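Local coordinates for protein sialidase B (Streptococcus pneumoniae TIGR4, PDB 4XJ9) that hydrolyses the alpha-glycosidic linkages of terminal sialic acids in oligosaccharides, glycoproteins and glycolipids, at residues A[449-454]-A[470-475]. The protein carries 1 engineered substitution. Residues are numbered along the deposited sequence; the frame is centred on the assembly and turned at random.
Sequences GTYLCP and TYTSGE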
ATOM      1  N   GLY A 449       0.834   9.825 -21.473  1.00 24.62           N
ATOM      2  CA  GLY A 449       1.005  10.674 -20.304  1.00 22.38           C
ATOM      3  C   GLY A 449       2.223  10.268 -19.491  1.00 20.50           C
ATOM      4  O   GLY A 449       2.637   9.105 -19.518  1.00 19.16           O
ATOM      5  N   THR A 450       2.816  11.224 -18.785  1.00 15.60           N
ATOM      6  CA  THR A 450       3.900  10.904 -17.865  1.00 17.37           C
ATOM      7  C   THR A 450       3.313  10.202 -16.637  1.00 19.85           C
ATOM      8  O   THR A 450       2.099  10.218 -16.444  1.00 18.76           O
ATOM      9  CB  THR A 450       4.655  12.168 -17.447  1.00 15.67           C
ATOM     10  OG1 THR A 450       3.763  13.051 -16.764  1.00 16.24           O
ATOM     11  CG2 THR A 450       5.202  12.891 -18.677  1.00 15.76           C
ATOM     12  N   TYR A 451       4.155   9.574 -15.817  1.00 16.45           N
ATOM     13  CA  TYR A 451       3.651   8.862 -14.642  1.00 16.17           C
ATOM     14  C   TYR A 451       3.775   9.721 -13.386  1.00 14.89           C
ATOM     15  O   TYR A 451       4.860  10.212 -13.063  1.00 14.15           O
ATOM     16  CB  TYR A 451       4.378   7.520 -14.466  1.00 18.52           C
ATOM     17  CG  TYR A 451       4.517   6.772 -15.776  1.00 25.56           C
ATOM     18  CD1 TYR A 451       3.419   6.165 -16.367  1.00 26.20           C
ATOM     19  CD2 TYR A 451       5.736   6.698 -16.433  1.00 24.76           C
ATOM     20  CE1 TYR A 451       3.538   5.504 -17.569  1.00 28.89           C
ATOM     21  CE2 TYR A 451       5.865   6.035 -17.635  1.00 27.29           C
ATOM     22  CZ  TYR A 451       4.758   5.439 -18.197  1.00 31.67           C
ATOM     23  OH  TYR A 451       4.866   4.776 -19.401  1.00 34.80           O
ATOM     24  N   LEU A 452       2.666   9.923 -12.683  1.00 15.84           N
ATOM     25  CA  LEU A 452       2.713  10.759 -11.487  1.00 16.77           C
ATOM     26  C   LEU A 452       3.601  10.126 -10.420  1.00 14.13           C
ATOM     27  O   LEU A 452       3.575   8.910 -10.215  1.00 12.46           O
ATOM     28  CB  LEU A 452       1.313  10.997 -10.925  1.00 14.82           C
ATOM     29  CG  LEU A 452       1.246  11.982  -9.752  1.00 13.21           C
ATOM     30  CD1 LEU A 452       1.478  13.420 -10.206  1.00 12.95           C
ATOM     31  CD2 LEU A 452      -0.099  11.854  -9.076  1.00 13.23           C
ATOM     32  N   CYS A 453       4.410  10.949  -9.762  1.00 11.15           N
ATOM     33  CA  CYS A 453       5.205  10.475  -8.640  1.00 11.84           C
ATOM     34  C   CYS A 453       4.334  10.505  -7.397  1.00 13.05           C
ATOM     35  O   CYS A 453       3.833  11.558  -7.015  1.00 13.75           O
ATOM     36  CB  CYS A 453       6.436  11.361  -8.436  1.00 14.88           C
ATOM     37  SG  CYS A 453       7.516  11.499  -9.899  1.00 13.49           S
ATOM     38  N   PRO A 454       4.136   9.345  -6.759  1.00 16.32           N
ATOM     39  CA  PRO A 454       3.267   9.291  -5.575  1.00 11.34           C
ATOM     40  C   PRO A 454       3.817  10.112  -4.421  1.00 13.79           C
ATOM     41  O   PRO A 454       5.040  10.162  -4.231  1.00 13.23           O
ATOM     42  CB  PRO A 454       3.324   7.826  -5.154  1.00 13.82           C
ATOM     43  CG  PRO A 454       3.930   7.065  -6.303  1.00 14.47           C
ATOM     44  CD  PRO A 454       4.700   8.030  -7.131  1.00 12.85           C
ATOM     45  N   THR A 470       6.561  14.299 -12.108  1.00 13.64           N
ATOM     46  CA  THR A 470       6.151  13.087 -12.818  1.00 16.49           C
ATOM     47  C   THR A 470       7.405  12.526 -13.488  1.00 17.48           C
ATOM     48  O   THR A 470       8.433  13.219 -13.568  1.00 16.90           O
ATOM     49  CB  THR A 470       5.095  13.358 -13.900  1.00 16.53           C
ATOM     50  OG1 THR A 470       5.703  14.045 -15.013  1.00 17.32           O
ATOM     51  CG2 THR A 470       3.928  14.199 -13.347  1.00 12.57           C
ATOM     52  N   TYR A 471       7.333  11.285 -13.959  1.00 14.62           N
ATOM     53  CA  TYR A 471       8.452  10.716 -14.715  1.00 16.19           C
ATOM     54  C   TYR A 471       7.994  10.038 -15.998  1.00 15.22           C
ATOM     55  O   TYR A 471       6.830   9.640 -16.137  1.00 16.39           O
ATOM     56  CB  TYR A 471       9.252   9.715 -13.873  1.00 15.83           C
ATOM     57  CG  TYR A 471       8.458   8.489 -13.464  1.00 14.49           C
ATOM     58  CD1 TYR A 471       8.518   7.306 -14.194  1.00 18.66           C
ATOM     59  CD2 TYR A 471       7.666   8.511 -12.326  1.00 17.58           C
ATOM     60  CE1 TYR A 471       7.788   6.176 -13.804  1.00 18.90           C
ATOM     61  CE2 TYR A 471       6.947   7.407 -11.934  1.00 16.92           C
ATOM     62  CZ  TYR A 471       7.007   6.244 -12.675  1.00 16.72           C
ATOM     63  OH  TYR A 471       6.272   5.158 -12.250  1.00 18.19           O
ATOM     64  N   THR A 472       8.922   9.917 -16.943  1.00 18.51           N
ATOM     65  CA  THR A 472       8.690   9.146 -18.158  1.00 19.08           C
ATOM     66  C   THR A 472      10.053   8.634 -18.621  1.00 20.34           C
ATOM     67  O   THR A 472      11.053   8.831 -17.928  1.00 19.08           O
ATOM     68  CB  THR A 472       7.978   9.985 -19.241  1.00 18.90           C
ATOM     69  OG1 THR A 472       7.561   9.140 -20.326  1.00 21.60           O
ATOM     70  CG2 THR A 472       8.894  11.078 -19.772  1.00 19.57           C
ATOM     71  N   SER A 473      10.114   7.960 -19.763  1.00 23.12           N
ATOM     72  CA  SER A 473      11.416   7.462 -20.223  1.00 26.07           C
ATOM     73  C   SER A 473      12.401   8.603 -20.478  1.00 18.53           C
ATOM     74  O   SER A 473      12.103   9.523 -21.238  1.00 24.60           O
ATOM     75  CB  SER A 473      11.276   6.591 -21.473  1.00 29.36           C
ATOM     76  OG  SER A 473      12.553   6.146 -21.897  1.00 34.66           O
ATOM     77  N   GLY A 474      13.555   8.567 -19.812  1.00 21.54           N
ATOM     78  CA  GLY A 474      14.600   9.551 -20.061  1.00 23.88           C
ATOM     79  C   GLY A 474      14.507  10.908 -19.382  1.00 25.36           C
ATOM     80  O   GLY A 474      15.412  11.738 -19.548  1.00 18.46           O
ATOM     81  N   GLU A 475      13.436  11.168 -18.629  1.00 21.11           N
ATOM     82  CA  GLU A 475      13.338  12.459 -17.939  1.00 16.31           C
ATOM     83  C   GLU A 475      12.380  12.475 -16.748  1.00 18.85           C
ATOM     84  O   GLU A 475      11.458  11.660 -16.662  1.00 18.83           O
ATOM     85  CB  GLU A 475      12.939  13.581 -18.910  1.00 20.14           C
ATOM     86  CG  GLU A 475      11.449  13.621 -19.249  1.00 19.34           C
ATOM     87  CD  GLU A 475      11.076  14.759 -20.183  1.00 24.04           C
ATOM     88  OE1 GLU A 475      11.743  14.927 -21.229  1.00 21.46           O
ATOM     89  OE2 GLU A 475      10.105  15.488 -19.879  1.00 21.78           O
TER
HETATM   90  O   HOH W   1       5.209   8.062 -20.002  1.00 30.13           O
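Tyr451 and Tyr471 face each other as an antiparallel hydrogen-bonded pair. Tyr451 N donates a hydrogen bond of 2.7 Å to Tyr471 O. Tyr471 N returns a bond of 2.8 Å to Tyr451 O. Both side chains lie on one face of the sheet. Tyr451 CB sits over one face of the Tyr471 ring, 3.6 Å from its centroid, a CH-pi contact. The two rings meet obliquely, planes at 46°, with Tyr451 CD2 3.4 Å from Tyr471 CE1. Tyr471 CG lies between its backbone N and carbonyl carbon (chi1 64°), which lays the ring across Tyr451. Cys453 SG comes to the edge of that ring, in its plane and 3.9 Å from Tyr471 CD2.

Leu452 and Thr470 point to the other face, where Leu452 CD1 packs on Thr470 CG2. Thr450, just before the strand, donates from OG1 to Thr470 OG1 at 2.8 Å. Thr470 OG1 also bonds Thr477 O, so this buried hydroxyl has two partners. A water links Gly449 O to Thr472 OG1. Tyr451 OH is held by Asn448 ND2.

The contact joins strands 451-459 and 466-472 of a beta hairpin in the sialidase propeller. Tyr471 lies next to Glu503, a predicted active-site residue, and near Tyr615, the probable nucleophile. The paired backbone bonds fix the strand register at Tyr471. Tyr451 CB over one face and Cys453 SG at the edge then probably limit how its ring can turn beside the active site.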